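Local coordinates for transcriptional protein SWT1 (Saccharomyces cerevisiae, PDB 4PQZ) that is involved in transcription, probably as an activator, is linked to RNA endonuclease activity, and is represented here by its C-terminal HEPN-like domain, at residues 101-106 and 133-138; 52-57 and 80-85; 108-111 and 115-118. All coordinates share one frame; numbering follows the deposited sequence.

Overall arrangement
The domain is built of helices and connecting loops, with no strands. From the N terminus, the long helix 35-62 comes first. Contact 2 closes the first loop by bringing residues 80-85 of helix 79-88 back onto residues 52-57. The chain then passes through helix 90-97 and enters the loop that opens contact 1 at 101-106. Contact 3 is a short local closure, 108-111 with 115-118, and it falls wholly within the span between 101-106 and 133-138. Contact 1 is completed on helix 122-139. W108 joins the three regions: its ring packs on I103 and V135 of contact 1, and its carbonyl O is hydrogen-bonded by S83 of helix 79-88.

Contact 1 of 3, residues 101-106 and 133-138; sequences SKIKKN and ETVLHF
S101 lies over the ring of F138, and I103 meets V135 beside it. This is where a loop folds onto helix 122-139 of the HEPN-like domain. The link rests on apolar contact, in two small patches.

The first patch is a CH-pi contact. S101 CB sits over one face of the F138 ring, 3.8 Å from the centroid and 18° off the ring normal. It lies a little toward the rim, and F138 CZ is the ring atom nearest S101 CB, at 3.6 Å. S101 OG is close to F138 CE2, at 3.7 Å. F138 and V135 are three residues apart on the helix, which puts both beside the loop.

The second patch is aliphatic. The I103 and V135 side chains cross at about a right angle, and I103 CD1 touches V135 CG2 at 4.0 Å. With CD1 anti to CA (chi2 172°), the I103 chain is extended toward V135. F98 and W108 also pack on both I103 and V135, so this patch belongs to a larger apolar cluster. S101 and I103 are partly exposed and also touch a crystal neighbour.

A side-chain hydrogen bond within the loop shapes its start. It is an ST turn, and both of the residues it links, S101 and I103, touch the helix. The backbone N of I103 donates to S101 OG at 3.1 Å, with an N-H...O angle of 163°.

Contact 2 of 3, residues 52-57 and 80-85; sequences FAIDHT and ENASNY
I54 of helix 35-62 packs onto A82 and Y85 of helix 79-88. This is a buried helix-to-helix contact in the HEPN-like fold. The backbones come closest at I54 and A82, whose CA atoms are 7.0 Å apart.

The tight part is at the end of the isoleucine. I54 CD1 lies 3.4 Å from A82 CB, which is closer than carbons usually pack. The same methyl is 3.3 Å from A82 O, so it presses on both the backbone and the side chain of one residue. Its reach comes from an extended chain, with CD1 anti to CA (chi2 -176°). The small side chain of A82 is consistent with the close approach of the helices here. I50 and F51, on the same helix as I54, also touch A82.

The looser part is at Y85. The other branch of I54, CG2, meets only the root of the tyrosine, and the two side chains cross at about a right angle. The ring leads away from I54. Its hydroxyl is hydrogen-bonded to the backbone O of D70, and the ring meets Y71 edge-to-face. E80 and N84 lie on the exposed side of helix 79-88, while S83 is buried and bonds to W108 O. At the loose end, the nearest approach is I54 CG2 to Y85 CB, 4.1 Å.

Contact 3 of 3, residues 108-111 and 115-118; sequences WKSL and LKSK
K116 folds back over L111 and bonds to its backbone. This is a local loop-to-helix contact in the C-terminal HEPN-like domain of SWT1. K116 NZ donates to L111 O at 2.8 Å. It approaches in the carbonyl plane, with a C=O...N angle of 154°. The lysine chain is bent at chi3 (-61°) and again at chi4, and the two bends bring NZ to the carbonyl.

The aliphatic part of the same lysine packs on the leucine. K116 CG is 3.5 Å from L111 CB, a tight fit for two carbons, and K116 CD is 3.7 Å from the same CB. L111 also meets L115 through their methyls, CD2 to CD1, at 4.2 Å. Thus L111 is held by its carbonyl on one residue and by its side chain on two.

Further out, S110 OG is 4.0 Å from K116 NZ, too far for a bond. E80 offers NZ a weak, long ion pair. Just past the lysine, S117 OG is hydrogen-bonded to T113 O.

The contact folds the short helix 113-116 back against the loop before it. L111 rests on I79 and S83 of helix 79-88 and on W132 of helix 122-139. L115 packs on F131, and its carbonyl takes a hydrogen bond from W132 NE1, so this part of the chain lies between these two helices.

Contact 1 of 3, residues 101-106 and 133-138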
loop_
_atom_site.group_PDB
_atom_site.type_symbol
_atom_site.label_atom_id
_atom_site.label_comp_id
_atom_site.label_asym_id
_atom_site.label_seq_id
_atom_site.Cartn_x
_atom_site.Cartn_y
_atom_site.Cartn_z
ATOM N N SER A 101 -3.319 15.194 -0.617
ATOM C CA SER A 101 -2.428 14.586 -1.584
ATOM C C SER A 101 -2.772 15.173 -2.946
ATOM O O SER A 101 -3.877 15.664 -3.160
ATOM C CB SER A 101 -2.643 13.068 -1.603
ATOM O OG SER A 101 -1.753 12.429 -2.499
ATOM N N LYS A 102 -1.822 15.107 -3.866
ATOM C CA LYS A 102 -2.046 15.501 -5.246
ATOM C C LYS A 102 -2.562 14.324 -6.063
ATOM O O LYS A 102 -2.935 14.475 -7.227
ATOM C CB LYS A 102 -0.736 15.998 -5.870
ATOM C CG LYS A 102 -0.055 17.112 -5.086
ATOM C CD LYS A 102 -0.807 18.419 -5.237
ATOM C CE LYS A 102 -0.271 19.436 -4.258
ATOM N NZ LYS A 102 -1.087 20.682 -4.256
ATOM N N ILE A 103 -2.561 13.149 -5.448
ATOM C CA ILE A 103 -3.068 11.942 -6.089
ATOM C C ILE A 103 -4.563 12.077 -6.440
ATOM O O ILE A 103 -5.393 12.435 -5.590
ATOM C CB ILE A 103 -2.758 10.697 -5.215
ATOM C CG1 ILE A 103 -1.239 10.479 -5.157
ATOM C CG2 ILE A 103 -3.445 9.434 -5.762
ATOM C CD1 ILE A 103 -0.775 9.390 -4.164
ATOM N N LYS A 104 -4.879 11.847 -7.713
ATOM C CA LYS A 104 -6.262 11.851 -8.202
ATOM C C LYS A 104 -6.731 10.435 -8.543
ATOM O O LYS A 104 -5.910 9.516 -8.679
ATOM C CB LYS A 104 -6.406 12.710 -9.465
ATOM C CG LYS A 104 -6.232 14.190 -9.266
ATOM C CD LYS A 104 -6.419 14.938 -10.573
ATOM C CE LYS A 104 -5.912 16.368 -10.458
ATOM N NZ LYS A 104 -5.842 17.072 -11.771
ATOM N N LYS A 105 -8.046 10.289 -8.706
ATOM C CA LYS A 105 -8.687 9.015 -9.034
ATOM C C LYS A 105 -7.943 8.222 -10.106
ATOM O O LYS A 105 -7.589 7.065 -9.896
ATOM C CB LYS A 105 -10.144 9.256 -9.462
ATOM C CG LYS A 105 -10.864 8.025 -10.051
ATOM C CD LYS A 105 -12.385 8.217 -10.124
ATOM C CE LYS A 105 -13.080 7.109 -10.920
ATOM N NZ LYS A 105 -12.930 5.756 -10.313
ATOM N N ASN A 106 -7.687 8.865 -11.244
ATOM C CA ASN A 106 -7.025 8.226 -12.388
ATOM C C ASN A 106 -5.665 7.532 -12.124
ATOM O O ASN A 106 -5.267 6.631 -12.865
ATOM C CB ASN A 106 -6.920 9.227 -13.542
ATOM C CG ASN A 106 -6.355 8.605 -14.803
ATOM O OD1 ASN A 106 -7.057 7.904 -15.532
ATOM N ND2 ASN A 106 -5.077 8.860 -15.066
ATOM N N GLU A 133 5.163 4.209 0.868
ATOM C CA GLU A 133 5.345 4.872 2.157
ATOM C C GLU A 133 4.422 6.084 2.245
ATOM O O GLU A 133 3.643 6.210 3.196
ATOM C CB GLU A 133 6.818 5.287 2.350
ATOM C CG GLU A 133 7.023 6.394 3.369
ATOM C CD GLU A 133 8.493 6.699 3.636
ATOM O OE1 GLU A 133 9.362 5.906 3.225
ATOM O OE2 GLU A 133 8.779 7.741 4.262
ATOM N N THR A 134 4.516 6.958 1.240
ATOM C CA THR A 134 3.674 8.147 1.130
ATOM C C THR A 134 2.184 7.742 1.122
ATOM O O THR A 134 1.399 8.283 1.890
ATOM C CB THR A 134 4.017 8.940 -0.174
ATOM O OG1 THR A 134 5.398 9.304 -0.175
ATOM C CG2 THR A 134 3.167 10.213 -0.318
ATOM N N VAL A 135 1.826 6.777 0.263
ATOM C CA VAL A 135 0.445 6.293 0.103
ATOM C C VAL A 135 -0.138 5.634 1.369
ATOM O O VAL A 135 -1.274 5.927 1.765
ATOM C CB VAL A 135 0.330 5.318 -1.095
ATOM C CG1 VAL A 135 -0.986 4.556 -1.080
ATOM C CG2 VAL A 135 0.503 6.072 -2.410
ATOM N N LEU A 136 0.634 4.751 2.004
ATOM C CA LEU A 136 0.201 4.136 3.256
ATOM C C LEU A 136 -0.132 5.158 4.339
ATOM O O LEU A 136 -1.040 4.950 5.137
ATOM C CB LEU A 136 1.221 3.124 3.754
ATOM C CG LEU A 136 1.235 1.833 2.932
ATOM C CD1 LEU A 136 2.427 0.939 3.293
ATOM C CD2 LEU A 136 -0.095 1.091 3.033
ATOM N N HIS A 137 0.600 6.260 4.357
ATOM C CA HIS A 137 0.277 7.373 5.232
ATOM C C HIS A 137 -1.162 7.859 5.077
ATOM O O HIS A 137 -1.889 7.957 6.060
ATOM C CB HIS A 137 1.261 8.528 5.018
ATOM C CG HIS A 137 2.571 8.330 5.717
ATOM N ND1 HIS A 137 3.718 9.016 5.373
ATOM C CD2 HIS A 137 2.915 7.528 6.751
ATOM C CE1 HIS A 137 4.706 8.640 6.157
ATOM N NE2 HIS A 137 4.247 7.729 7.002
ATOM N N PHE A 138 -1.566 8.163 3.846
ATOM C CA PHE A 138 -2.937 8.603 3.571
ATOM C C PHE A 138 -3.965 7.515 3.886
ATOM O O PHE A 138 -5.015 7.801 4.455
ATOM C CB PHE A 138 -3.075 9.096 2.120
ATOM C CG PHE A 138 -2.178 10.275 1.801
ATOM C CD1 PHE A 138 -2.403 11.499 2.408
ATOM C CD2 PHE A 138 -1.110 10.146 0.916
ATOM C CE1 PHE A 138 -1.568 12.590 2.148
ATOM C CE2 PHE A 138 -0.273 11.223 0.645
ATOM C CZ PHE A 138 -0.501 12.452 1.262
#

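Contact 2 of 3, residues 52-57 and 80-85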
loop_
_atom_site.group_PDB
_atom_site.type_symbol
_atom_site.label_atom_id
_atom_site.label_comp_id
_atom_site.label_asym_id
_atom_site.label_seq_id
_atom_site.Cartn_x
_atom_site.Cartn_y
_atom_site.Cartn_z
ATOM N N PHE A 52 -4.220 -4.828 4.560
ATOM C CA PHE A 52 -4.761 -4.467 5.872
ATOM C C PHE A 52 -5.517 -3.148 5.815
ATOM O O PHE A 52 -6.646 -3.059 6.311
ATOM C CB PHE A 52 -3.648 -4.368 6.937
ATOM C CG PHE A 52 -4.102 -3.721 8.236
ATOM C CD1 PHE A 52 -4.831 -4.448 9.180
ATOM C CD2 PHE A 52 -3.813 -2.388 8.506
ATOM C CE1 PHE A 52 -5.258 -3.856 10.377
ATOM C CE2 PHE A 52 -4.230 -1.787 9.698
ATOM C CZ PHE A 52 -4.957 -2.522 10.632
ATOM N N ALA A 53 -4.881 -2.136 5.212
ATOM C CA ALA A 53 -5.432 -0.783 5.161
ATOM C C ALA A 53 -6.723 -0.707 4.343
ATOM O O ALA A 53 -7.683 -0.037 4.732
ATOM C CB ALA A 53 -4.407 0.197 4.625
ATOM N N ILE A 54 -6.744 -1.408 3.218
ATOM C CA ILE A 54 -7.932 -1.442 2.389
ATOM C C ILE A 54 -9.061 -2.238 3.050
ATOM O O ILE A 54 -10.200 -1.768 3.107
ATOM C CB ILE A 54 -7.615 -1.958 0.978
ATOM C CG1 ILE A 54 -6.796 -0.894 0.233
ATOM C CG2 ILE A 54 -8.886 -2.288 0.234
ATOM C CD1 ILE A 54 -6.520 -1.236 -1.173
ATOM N N ASP A 55 -8.733 -3.419 3.575
ATOM C CA ASP A 55 -9.670 -4.248 4.353
ATOM C C ASP A 55 -10.345 -3.469 5.474
ATOM O O ASP A 55 -11.561 -3.486 5.614
ATOM C CB ASP A 55 -8.943 -5.468 4.953
ATOM C CG ASP A 55 -9.903 -6.458 5.663
ATOM O OD1 ASP A 55 -10.484 -7.340 4.996
ATOM O OD2 ASP A 55 -10.061 -6.367 6.895
ATOM N N HIS A 56 -9.537 -2.777 6.267
ATOM C CA HIS A 56 -10.001 -2.104 7.478
ATOM C C HIS A 56 -10.932 -0.931 7.165
ATOM O O HIS A 56 -11.937 -0.700 7.844
ATOM C CB HIS A 56 -8.790 -1.623 8.311
ATOM C CG HIS A 56 -9.094 -1.460 9.763
ATOM N ND1 HIS A 56 -9.375 -0.235 10.339
ATOM C CD2 HIS A 56 -9.172 -2.369 10.763
ATOM C CE1 HIS A 56 -9.607 -0.397 11.625
ATOM N NE2 HIS A 56 -9.491 -1.687 11.913
ATOM N N THR A 57 -10.570 -0.188 6.134
ATOM C CA THR A 57 -11.336 0.970 5.714
ATOM C C THR A 57 -12.691 0.538 5.091
ATOM O O THR A 57 -13.733 1.125 5.386
ATOM C CB THR A 57 -10.476 1.843 4.767
ATOM O OG1 THR A 57 -9.616 2.702 5.535
ATOM C CG2 THR A 57 -11.341 2.678 3.792
ATOM N N GLU A 80 -2.437 -5.005 -7.692
ATOM C CA GLU A 80 -3.424 -4.637 -8.710
ATOM C C GLU A 80 -4.879 -4.688 -8.215
ATOM O O GLU A 80 -5.653 -3.793 -8.518
ATOM C CB GLU A 80 -3.268 -5.487 -9.978
ATOM C CG GLU A 80 -4.242 -5.110 -11.091
ATOM C CD GLU A 80 -3.581 -5.064 -12.457
ATOM O OE1 GLU A 80 -2.827 -6.007 -12.793
ATOM O OE2 GLU A 80 -3.816 -4.079 -13.193
ATOM N N ASN A 81 -5.240 -5.737 -7.471
ATOM C CA ASN A 81 -6.540 -5.802 -6.795
ATOM C C ASN A 81 -6.776 -4.630 -5.852
ATOM O O ASN A 81 -7.842 -4.007 -5.870
ATOM C CB ASN A 81 -6.667 -7.090 -5.986
ATOM C CG ASN A 81 -6.717 -8.319 -6.849
ATOM O OD1 ASN A 81 -7.140 -8.267 -8.008
ATOM N ND2 ASN A 81 -6.281 -9.448 -6.289
ATOM N N ALA A 82 -5.772 -4.336 -5.029
ATOM C CA ALA A 82 -5.842 -3.224 -4.086
ATOM C C ALA A 82 -6.084 -1.900 -4.803
ATOM O O ALA A 82 -6.982 -1.140 -4.439
ATOM C CB ALA A 82 -4.571 -3.169 -3.257
ATOM N N SER A 83 -5.279 -1.639 -5.825
ATOM C CA SER A 83 -5.404 -0.439 -6.645
ATOM C C SER A 83 -6.800 -0.310 -7.244
ATOM O O SER A 83 -7.436 0.747 -7.172
ATOM C CB SER A 83 -4.375 -0.468 -7.772
ATOM O OG SER A 83 -4.530 0.665 -8.593
ATOM N N ASN A 84 -7.278 -1.401 -7.827
ATOM C CA ASN A 84 -8.650 -1.460 -8.357
ATOM C C ASN A 84 -9.705 -1.119 -7.280
ATOM O O ASN A 84 -10.633 -0.340 -7.525
ATOM C CB ASN A 84 -8.925 -2.829 -9.014
ATOM C CG ASN A 84 -10.388 -3.003 -9.420
ATOM O OD1 ASN A 84 -10.976 -2.116 -10.050
ATOM N ND2 ASN A 84 -10.989 -4.142 -9.040
ATOM N N TYR A 85 -9.545 -1.664 -6.076
ATOM C CA TYR A 85 -10.390 -1.252 -4.943
ATOM C C TYR A 85 -10.332 0.242 -4.583
ATOM O O TYR A 85 -11.368 0.850 -4.295
ATOM C CB TYR A 85 -10.119 -2.112 -3.709
ATOM C CG TYR A 85 -10.860 -3.421 -3.750
ATOM C CD1 TYR A 85 -12.215 -3.472 -4.098
ATOM C CD2 TYR A 85 -10.204 -4.611 -3.490
ATOM C CE1 TYR A 85 -12.883 -4.675 -4.161
ATOM C CE2 TYR A 85 -10.863 -5.810 -3.544
ATOM C CZ TYR A 85 -12.198 -5.840 -3.876
ATOM O OH TYR A 85 -12.825 -7.049 -3.914
#

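Contact 3 of 3, residues 108-111 and 115-118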
loop_
_atom_site.group_PDB
_atom_site.type_symbol
_atom_site.label_atom_id
_atom_site.label_comp_id
_atom_site.label_asym_id
_atom_site.label_seq_id
_atom_site.Cartn_x
_atom_site.Cartn_y
_atom_site.Cartn_z
ATOM N N TRP A 108 -5.063 5.377 -9.983
ATOM C CA TRP A 108 -5.312 3.988 -9.575
ATOM C C TRP A 108 -5.938 3.125 -10.660
ATOM O O TRP A 108 -6.164 1.934 -10.464
ATOM C CB TRP A 108 -6.177 3.959 -8.324
ATOM C CG TRP A 108 -5.587 4.807 -7.248
ATOM C CD1 TRP A 108 -6.010 6.039 -6.852
ATOM C CD2 TRP A 108 -4.423 4.510 -6.472
ATOM N NE1 TRP A 108 -5.216 6.510 -5.853
ATOM C CE2 TRP A 108 -4.226 5.599 -5.601
ATOM C CE3 TRP A 108 -3.544 3.418 -6.406
ATOM C CZ2 TRP A 108 -3.174 5.636 -4.681
ATOM C CZ3 TRP A 108 -2.495 3.456 -5.477
ATOM C CH2 TRP A 108 -2.317 4.561 -4.644
ATOM N N LYS A 109 -6.199 3.727 -11.809
ATOM C CA LYS A 109 -6.771 3.008 -12.938
ATOM C C LYS A 109 -5.814 1.924 -13.440
ATOM O O LYS A 109 -6.217 0.789 -13.707
ATOM C CB LYS A 109 -7.115 4.003 -14.048
ATOM C CG LYS A 109 -8.094 3.501 -15.106
ATOM C CD LYS A 109 -8.785 4.681 -15.789
ATOM C CE LYS A 109 -9.041 4.408 -17.259
ATOM N NZ LYS A 109 -9.485 3.010 -17.477
ATOM N N SER A 110 -4.543 2.284 -13.570
ATOM C CA SER A 110 -3.505 1.342 -13.998
ATOM C C SER A 110 -2.157 1.847 -13.504
ATOM O O SER A 110 -1.567 2.764 -14.080
ATOM C CB SER A 110 -3.484 1.178 -15.529
ATOM O OG SER A 110 -2.680 0.067 -15.926
ATOM N N LEU A 111 -1.696 1.256 -12.410
ATOM C CA LEU A 111 -0.395 1.577 -11.846
ATOM C C LEU A 111 0.708 1.127 -12.788
ATOM O O LEU A 111 0.575 0.096 -13.454
ATOM C CB LEU A 111 -0.200 0.865 -10.504
ATOM C CG LEU A 111 -0.893 1.359 -9.237
ATOM C CD1 LEU A 111 -0.524 0.423 -8.083
ATOM C CD2 LEU A 111 -0.469 2.794 -8.937
ATOM N N LEU A 115 5.446 -0.199 -9.572
ATOM C CA LEU A 115 4.672 -0.062 -8.356
ATOM C C LEU A 115 3.827 -1.307 -8.058
ATOM O O LEU A 115 3.330 -1.467 -6.943
ATOM C CB LEU A 115 3.790 1.187 -8.449
ATOM C CG LEU A 115 4.560 2.500 -8.628
ATOM C CD1 LEU A 115 3.636 3.719 -8.781
ATOM C CD2 LEU A 115 5.560 2.694 -7.480
ATOM N N LYS A 116 3.689 -2.198 -9.043
ATOM C CA LYS A 116 2.783 -3.356 -8.935
ATOM C C LYS A 116 3.475 -4.692 -8.691
ATOM O O LYS A 116 2.802 -5.710 -8.502
ATOM C CB LYS A 116 1.923 -3.501 -10.194
ATOM C CG LYS A 116 0.919 -2.404 -10.383
ATOM C CD LYS A 116 -0.124 -2.755 -11.450
ATOM C CE LYS A 116 0.493 -2.981 -12.819
ATOM N NZ LYS A 116 -0.391 -2.456 -13.907
ATOM N N SER A 117 4.805 -4.701 -8.709
ATOM C CA SER A 117 5.539 -5.965 -8.666
ATOM C C SER A 117 6.831 -5.884 -7.862
ATOM O O SER A 117 7.236 -4.804 -7.416
ATOM C CB SER A 117 5.812 -6.494 -10.088
ATOM O OG SER A 117 6.335 -5.489 -10.946
ATOM N N LYS A 118 7.464 -7.041 -7.672
ATOM C CA LYS A 118 8.688 -7.139 -6.882
ATOM C C LYS A 118 9.848 -6.447 -7.579
ATOM O O LYS A 118 10.161 -6.766 -8.729
ATOM C CB LYS A 118 9.050 -8.598 -6.610
ATOM C CG LYS A 118 10.078 -8.758 -5.493
ATOM C CD LYS A 118 10.551 -10.202 -5.340
ATOM C CE LYS A 118 11.916 -10.399 -5.989
ATOM N NZ LYS A 118 12.774 -11.332 -5.195
#